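Local coordinates for protein O-ureido-L-serine synthase (Streptomyces lavendulae, PDB 3X44) that uses pyridoxal 5'-phosphate to join hydroxyurea to O-acetyl-L-serine, giving O-ureido-L-serine on the route to the antibiotic D-cycloserine, and also makes L-cysteine from sulfide, at residues S6-I11 against L78-A83; A162-K167 against V285-L290; L209-W214 against L239-E244. The protein carries 1 engineered substitution. All blocks are in the same frame, centred on the assembly; numbering follows the deposited sequence.

Contact 1: S6-I11 against L78-A83; sequences SILDTI and LAMVAA
In the small parallel sheet domain of this type II PLP enzyme, helix 73-85 is met by a short 3-10 turn near the N-terminus, where Leu8 lays one methyl branch on the backbone and side chain of Val81. Leu8 CD2 is 4.1 Å from Val81 CA and 4.2 Å from Val81 CG2, ordinary van der Waals packing of buried side chains. Leu8 CG lies beside the backbone N and anti to the carbonyl carbon (chi1 -50°), an orientation from which CD2 faces the helix. Met80 contributes from one residue back. Its first side-chain bond does not point at the turn, but its end comes nearer: the bend at chi3 (51°) brings Met80 CE to 4.3 Å from Ile11 CD1, so the methyl sits at the ends of the Leu8 and Ile11 side chains. The turn is stiffened from within: Ser6 OG accepts from Leu8 N in an ST turn, and Asp9 OD2 takes Ser6 N from above its carboxylate plane. Ile7 O receives two bonds, from Thr10 N and from Thr10 OG1, the latter in the carbonyl plane at 2.7 Å. Helix 43-56 covers Val81 through Ala47 and Val51, and Gly259 of a second subunit packs on Met80.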
# COMPACT_ATOMS: atom_id res chain seq x y z
N SER A 6 -3.43 -13.43 8.65
CA SER A 6 -2.89 -13.42 10.00
C SER A 6 -2.37 -12.05 10.38
O SER A 6 -1.98 -11.26 9.51
CB SER A 6 -1.76 -14.44 10.14
OG SER A 6 -1.07 -14.29 11.37
N ILE A 7 -2.37 -11.76 11.67
CA ILE A 7 -1.88 -10.49 12.19
C ILE A 7 -0.38 -10.37 11.88
O ILE A 7 0.16 -9.27 11.74
CB ILE A 7 -2.12 -10.38 13.72
CG1 ILE A 7 -1.67 -9.01 14.23
CG2 ILE A 7 -1.37 -11.48 14.45
CD1 ILE A 7 -2.61 -7.87 13.82
N LEU A 8 0.28 -11.52 11.75
CA LEU A 8 1.72 -11.52 11.47
C LEU A 8 2.01 -11.04 10.04
O LEU A 8 3.16 -10.76 9.70
CB LEU A 8 2.30 -12.92 11.67
CG LEU A 8 2.01 -13.66 12.98
CD1 LEU A 8 2.85 -14.95 13.03
CD2 LEU A 8 2.32 -12.77 14.18
N ASP A 9 0.97 -10.95 9.21
CA ASP A 9 1.16 -10.51 7.83
C ASP A 9 1.21 -8.98 7.75
O ASP A 9 1.37 -8.41 6.66
CB ASP A 9 0.04 -11.05 6.94
CG ASP A 9 0.02 -12.58 6.87
OD1 ASP A 9 1.10 -13.19 7.02
OD2 ASP A 9 -1.07 -13.16 6.69
N THR A 10 1.07 -8.32 8.89
CA THR A 10 1.12 -6.86 8.94
C THR A 10 2.46 -6.40 9.47
O THR A 10 2.69 -5.21 9.67
CB THR A 10 0.02 -6.28 9.85
OG1 THR A 10 0.32 -6.59 11.22
CG2 THR A 10 -1.34 -6.85 9.47
N ILE A 11 3.36 -7.35 9.71
CA ILE A 11 4.68 -7.02 10.21
C ILE A 11 5.55 -6.40 9.11
O ILE A 11 5.56 -6.88 7.97
CB ILE A 11 5.38 -8.28 10.79
CG1 ILE A 11 4.78 -8.62 12.16
CG2 ILE A 11 6.89 -8.04 10.91
CD1 ILE A 11 5.25 -9.93 12.75
N LEU A 78 8.13 -12.15 20.41
CA LEU A 78 8.13 -13.61 20.37
C LEU A 78 6.84 -14.12 21.02
O LEU A 78 6.23 -15.08 20.55
CB LEU A 78 9.36 -14.18 21.08
CG LEU A 78 10.58 -14.26 20.15
CD1 LEU A 78 11.86 -14.45 20.92
CD2 LEU A 78 10.36 -15.41 19.17
N ALA A 79 6.41 -13.45 22.08
CA ALA A 79 5.19 -13.83 22.77
C ALA A 79 4.04 -13.72 21.78
O ALA A 79 3.22 -14.64 21.66
CB ALA A 79 4.95 -12.92 23.96
N MET A 80 3.99 -12.60 21.07
CA MET A 80 2.94 -12.34 20.09
C MET A 80 2.94 -13.36 18.94
O MET A 80 1.89 -13.85 18.54
CB MET A 80 3.10 -10.94 19.51
CG MET A 80 1.95 -10.50 18.63
SD MET A 80 2.38 -9.11 17.59
CE MET A 80 3.91 -9.65 16.82
N VAL A 81 4.13 -13.67 18.42
CA VAL A 81 4.24 -14.64 17.34
C VAL A 81 3.81 -16.02 17.87
O VAL A 81 3.09 -16.76 17.21
CB VAL A 81 5.69 -14.74 16.80
CG1 VAL A 81 5.83 -15.95 15.90
CG2 VAL A 81 6.05 -13.46 16.03
N ALA A 82 4.26 -16.34 19.07
CA ALA A 82 3.93 -17.63 19.68
C ALA A 82 2.42 -17.76 19.86
O ALA A 82 1.84 -18.79 19.52
CB ALA A 82 4.64 -17.76 21.03
N ALA A 83 1.78 -16.70 20.36
CA ALA A 83 0.34 -16.72 20.57
C ALA A 83 -0.39 -16.88 19.24
O ALA A 83 -1.42 -17.54 19.16
CB ALA A 83 -0.11 -15.43 21.27

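Contact 2: A162-K167 against V285-L290; sequences ADFAGK and VLLAML
The ring of Phe164 meets the side chains of Val285 and Leu287, two residues on the same face of strand 285-290, and touches each with a different ring carbon. Phe164 CE2 comes 4.0 Å from Val285 CG1, while Phe164 CE1 is 4.2 Å from Leu287 CD2. Both methyls approach the ring at a slant. With Phe164 CG placed anti to its carbonyl carbon (chi1 -82°), the ring points from its segment toward the strand, spanning a gap of 10.0 Å between Phe164 CA and Leu287 CA. Val285 meets it with CG1, the branch anti to its backbone N, and Leu287 with CD2. After Phe164 the chain reverses in a type II turn from Phe164 to Lys167, closed by Lys167 N on Phe164 O at 2.8 Å, with Gly166 at positive phi. The same carbonyl also accepts from Arg193. Tyr30, on the neighbouring strand 28-33, stacks edge-to-face with Phe164, and Leu3 of a second subunit packs against Phe164 as well. This is helix-on-sheet packing in the larger mixed sheet, where 285-290 runs between 28-33 and 171-174. Since the contact between the two segments is wholly apolar, they are held together here by burial of hydrocarbon and van der Waals contact, without a directional bond between them.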
# COMPACT_ATOMS: atom_id res chain seq x y z
N ALA A 162 13.69 1.75 -1.08
CA ALA A 162 12.57 2.03 -1.97
C ALA A 162 12.06 3.45 -1.76
O ALA A 162 11.81 4.18 -2.71
CB ALA A 162 11.43 1.03 -1.73
N ASP A 163 11.93 3.84 -0.49
CA ASP A 163 11.44 5.17 -0.16
C ASP A 163 12.38 6.28 -0.60
O ASP A 163 11.94 7.37 -0.98
CB ASP A 163 11.21 5.29 1.35
CG ASP A 163 9.85 4.76 1.78
OD1 ASP A 163 9.02 4.45 0.90
OD2 ASP A 163 9.62 4.65 2.99
N PHE A 164 13.69 6.01 -0.55
CA PHE A 164 14.67 7.02 -0.93
C PHE A 164 15.23 6.87 -2.34
O PHE A 164 16.12 7.62 -2.73
CB PHE A 164 15.81 7.03 0.08
CG PHE A 164 15.51 7.84 1.32
CD1 PHE A 164 15.13 7.21 2.50
CD2 PHE A 164 15.57 9.23 1.28
CE1 PHE A 164 14.81 7.96 3.63
CE2 PHE A 164 15.25 9.99 2.41
CZ PHE A 164 14.87 9.35 3.58
N ALA A 165 14.70 5.92 -3.10
CA ALA A 165 15.17 5.71 -4.47
C ALA A 165 14.96 6.99 -5.28
O ALA A 165 13.87 7.55 -5.30
CB ALA A 165 14.41 4.55 -5.12
N GLY A 166 16.03 7.44 -5.93
CA GLY A 166 15.97 8.64 -6.73
C GLY A 166 15.99 9.90 -5.88
O GLY A 166 15.83 11.01 -6.40
N LYS A 167 16.20 9.74 -4.58
CA LYS A 167 16.23 10.87 -3.65
C LYS A 167 17.52 10.95 -2.84
O LYS A 167 18.27 9.98 -2.72
CB LYS A 167 15.05 10.78 -2.69
CG LYS A 167 13.71 11.08 -3.35
CD LYS A 167 12.57 10.54 -2.51
CE LYS A 167 11.32 10.34 -3.36
NZ LYS A 167 10.98 11.56 -4.15
N VAL A 285 20.36 15.26 4.17
CA VAL A 285 19.20 14.47 4.55
C VAL A 285 19.61 13.30 5.45
O VAL A 285 20.54 12.55 5.12
CB VAL A 285 18.47 13.89 3.31
CG1 VAL A 285 17.24 13.12 3.77
CG2 VAL A 285 18.07 15.02 2.37
N LEU A 286 18.93 13.16 6.58
CA LEU A 286 19.24 12.10 7.53
C LEU A 286 18.03 11.25 7.88
O LEU A 286 16.91 11.75 7.91
CB LEU A 286 19.80 12.70 8.82
CG LEU A 286 20.99 13.65 8.66
CD1 LEU A 286 20.51 15.10 8.57
CD2 LEU A 286 21.91 13.46 9.86
N LEU A 287 18.27 9.97 8.14
CA LEU A 287 17.21 9.03 8.52
C LEU A 287 17.55 8.40 9.87
O LEU A 287 18.64 7.85 10.05
CB LEU A 287 17.07 7.93 7.47
CG LEU A 287 16.09 6.81 7.84
CD1 LEU A 287 14.66 7.38 7.83
CD2 LEU A 287 16.22 5.66 6.85
N ALA A 288 16.60 8.47 10.80
CA ALA A 288 16.78 7.91 12.14
C ALA A 288 15.74 6.83 12.45
O ALA A 288 14.55 6.99 12.14
CB ALA A 288 16.69 9.02 13.19
N MET A 289 16.19 5.74 13.07
CA MET A 289 15.31 4.65 13.44
C MET A 289 14.63 4.91 14.78
O MET A 289 15.27 5.35 15.73
CB MET A 289 16.09 3.34 13.56
CG MET A 289 16.74 2.86 12.28
SD MET A 289 15.51 2.30 11.09
CE MET A 289 14.80 0.89 11.95
N LEU A 290 13.32 4.67 14.84
CA LEU A 290 12.55 4.82 16.07
C LEU A 290 12.05 3.39 16.31
O LEU A 290 11.02 2.98 15.77
CB LEU A 290 11.37 5.78 15.88
CG LEU A 290 11.60 7.14 15.19
CD1 LEU A 290 10.35 7.99 15.38
CD2 LEU A 290 12.83 7.85 15.75

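Contact 3: L209-W214 against L239-E244; sequences LARGEW and LVTMDE
Leu239 CD2 sits against the backbone and methyl of Ala210, 3.8 Å from Ala210 CA and 3.9 Å from Ala210 CB. The same methyl also lies 4.0 Å from Leu209 CG, and the other branch, Leu239 CD1, faces Leu209 CD2 at 4.2 Å. Each leucine holds its CG anti to the backbone N (chi1 -173° for Leu209, -179° for Leu239), and the two side chains pass at an angle to one another. A second, thinner touch lies further along the strand, where Arg211 NH2 comes 4.2 Å from Thr241 CG2, the methyl lying obliquely to the guanidinium. Within its own segment Arg211 NE also makes a long salt bridge, 3.5 Å, with Glu213 OE2. Further out, Glu202 of strand 197-203 accepts from Leu209 N and Ala210 N through its two carboxylate oxygens and also touches Leu239, joining the weakly bonded helix 208-211 to that strand. Arg233 packs on both leucines. Gly212, at positive phi, takes the chain out of the helix, and Asp243 caps the next one. The whole belongs to a beta-alpha-beta unit, strand 197-203, helix 208-211 and strand 238-242, with strand 238-242 an outermost strand of the large mixed sheet within this chain.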
# COMPACT_ATOMS: atom_id res chain seq x y z
N LEU A 209 31.40 -1.26 22.38
CA LEU A 209 32.14 -1.43 21.14
C LEU A 209 33.27 -0.42 20.97
O LEU A 209 34.36 -0.76 20.49
CB LEU A 209 31.19 -1.32 19.95
CG LEU A 209 31.72 -1.63 18.55
CD1 LEU A 209 32.30 -3.05 18.51
CD2 LEU A 209 30.59 -1.49 17.55
N ALA A 210 33.02 0.83 21.36
CA ALA A 210 34.02 1.88 21.23
C ALA A 210 35.16 1.75 22.24
O ALA A 210 36.33 1.83 21.88
CB ALA A 210 33.36 3.25 21.35
N ARG A 211 34.81 1.55 23.51
CA ARG A 211 35.83 1.45 24.55
C ARG A 211 35.76 0.21 25.43
O ARG A 211 36.54 0.07 26.37
CB ARG A 211 35.77 2.69 25.44
CG ARG A 211 35.60 3.98 24.65
CD ARG A 211 36.00 5.19 25.48
NE ARG A 211 34.84 5.85 26.06
CZ ARG A 211 33.97 6.57 25.36
NH1 ARG A 211 34.13 6.73 24.06
NH2 ARG A 211 32.93 7.14 25.97
N GLY A 212 34.84 -0.70 25.12
CA GLY A 212 34.72 -1.90 25.92
C GLY A 212 34.16 -1.62 27.31
O GLY A 212 34.50 -2.29 28.28
N GLU A 213 33.31 -0.61 27.39
CA GLU A 213 32.71 -0.23 28.67
C GLU A 213 31.23 -0.61 28.76
O GLU A 213 30.51 -0.57 27.76
CB GLU A 213 32.85 1.28 28.88
CG GLU A 213 34.24 1.72 29.27
CD GLU A 213 34.52 3.16 28.93
OE1 GLU A 213 35.71 3.53 28.83
OE2 GLU A 213 33.55 3.94 28.76
N TRP A 214 30.80 -1.00 29.95
CA TRP A 214 29.40 -1.34 30.17
C TRP A 214 28.98 -1.09 31.60
O TRP A 214 29.73 -1.34 32.56
CB TRP A 214 29.09 -2.80 29.83
CG TRP A 214 27.60 -3.05 29.83
CD1 TRP A 214 26.74 -2.87 28.78
CD2 TRP A 214 26.79 -3.51 30.93
NE1 TRP A 214 25.45 -3.18 29.16
CE2 TRP A 214 25.46 -3.58 30.47
CE3 TRP A 214 27.07 -3.87 32.25
CZ2 TRP A 214 24.40 -3.99 31.29
CZ3 TRP A 214 26.01 -4.28 33.07
CH2 TRP A 214 24.70 -4.34 32.58
N LEU A 239 31.01 5.78 14.64
CA LEU A 239 30.67 5.16 15.92
C LEU A 239 30.70 6.28 16.96
O LEU A 239 31.76 6.79 17.32
CB LEU A 239 31.71 4.08 16.27
CG LEU A 239 31.50 3.30 17.57
CD1 LEU A 239 30.12 2.67 17.60
CD2 LEU A 239 32.58 2.22 17.71
N VAL A 240 29.51 6.67 17.44
CA VAL A 240 29.37 7.76 18.40
C VAL A 240 28.66 7.35 19.68
O VAL A 240 28.24 6.20 19.84
CB VAL A 240 28.58 8.92 17.77
CG1 VAL A 240 29.29 9.44 16.54
CG2 VAL A 240 27.17 8.44 17.40
N THR A 241 28.53 8.31 20.60
CA THR A 241 27.84 8.08 21.87
C THR A 241 26.70 9.07 22.02
O THR A 241 26.65 10.10 21.34
CB THR A 241 28.77 8.25 23.08
OG1 THR A 241 29.41 9.53 23.02
CG2 THR A 241 29.81 7.15 23.13
N MET A 242 25.79 8.75 22.93
CA MET A 242 24.64 9.60 23.23
C MET A 242 24.26 9.30 24.68
O MET A 242 24.14 8.13 25.07
CB MET A 242 23.47 9.28 22.30
CG MET A 242 22.16 10.00 22.67
SD MET A 242 22.34 11.80 22.82
CE MET A 242 22.84 12.23 21.14
N ASP A 243 24.10 10.34 25.48
CA ASP A 243 23.75 10.16 26.88
C ASP A 243 22.24 9.93 27.02
O ASP A 243 21.44 10.50 26.27
CB ASP A 243 24.20 11.37 27.70
CG ASP A 243 23.40 12.61 27.39
OD1 ASP A 243 23.73 13.27 26.39
OD2 ASP A 243 22.44 12.90 28.14
N GLU A 244 21.87 9.11 27.99
CA GLU A 244 20.47 8.76 28.20
C GLU A 244 19.53 9.93 28.46
O GLU A 244 18.40 9.92 27.98
CB GLU A 244 20.35 7.74 29.33
CG GLU A 244 20.97 8.16 30.66
CD GLU A 244 21.15 6.99 31.60
OE1 GLU A 244 21.16 7.20 32.83
OE2 GLU A 244 21.26 5.85 31.11

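Overall arrangement
Contacts 2 and 3 bear on one mixed sheet, contact 2 at strand 285-290 and contact 3 at its outermost strand 238-242, with centres 25 Å apart. Contact 1 belongs to the other domain, with its centre 27 Å from that of contact 2 and 33 Å from that of contact 3, which lies on the opposite side of the chain's centre. None of the three touches another. Contacts 1 and 3 stand back from the bound O-ureido-L-serine-cofactor adduct: the side chain of Met80 is about 12 Å from the adduct and that of Leu209 about 11 Å from it. Met80 is about 8 Å, side chain to side chain, from Ala43, the engineered replacement for the cofactor-binding lysine. Contacts 1 and 2 also meet a second subunit.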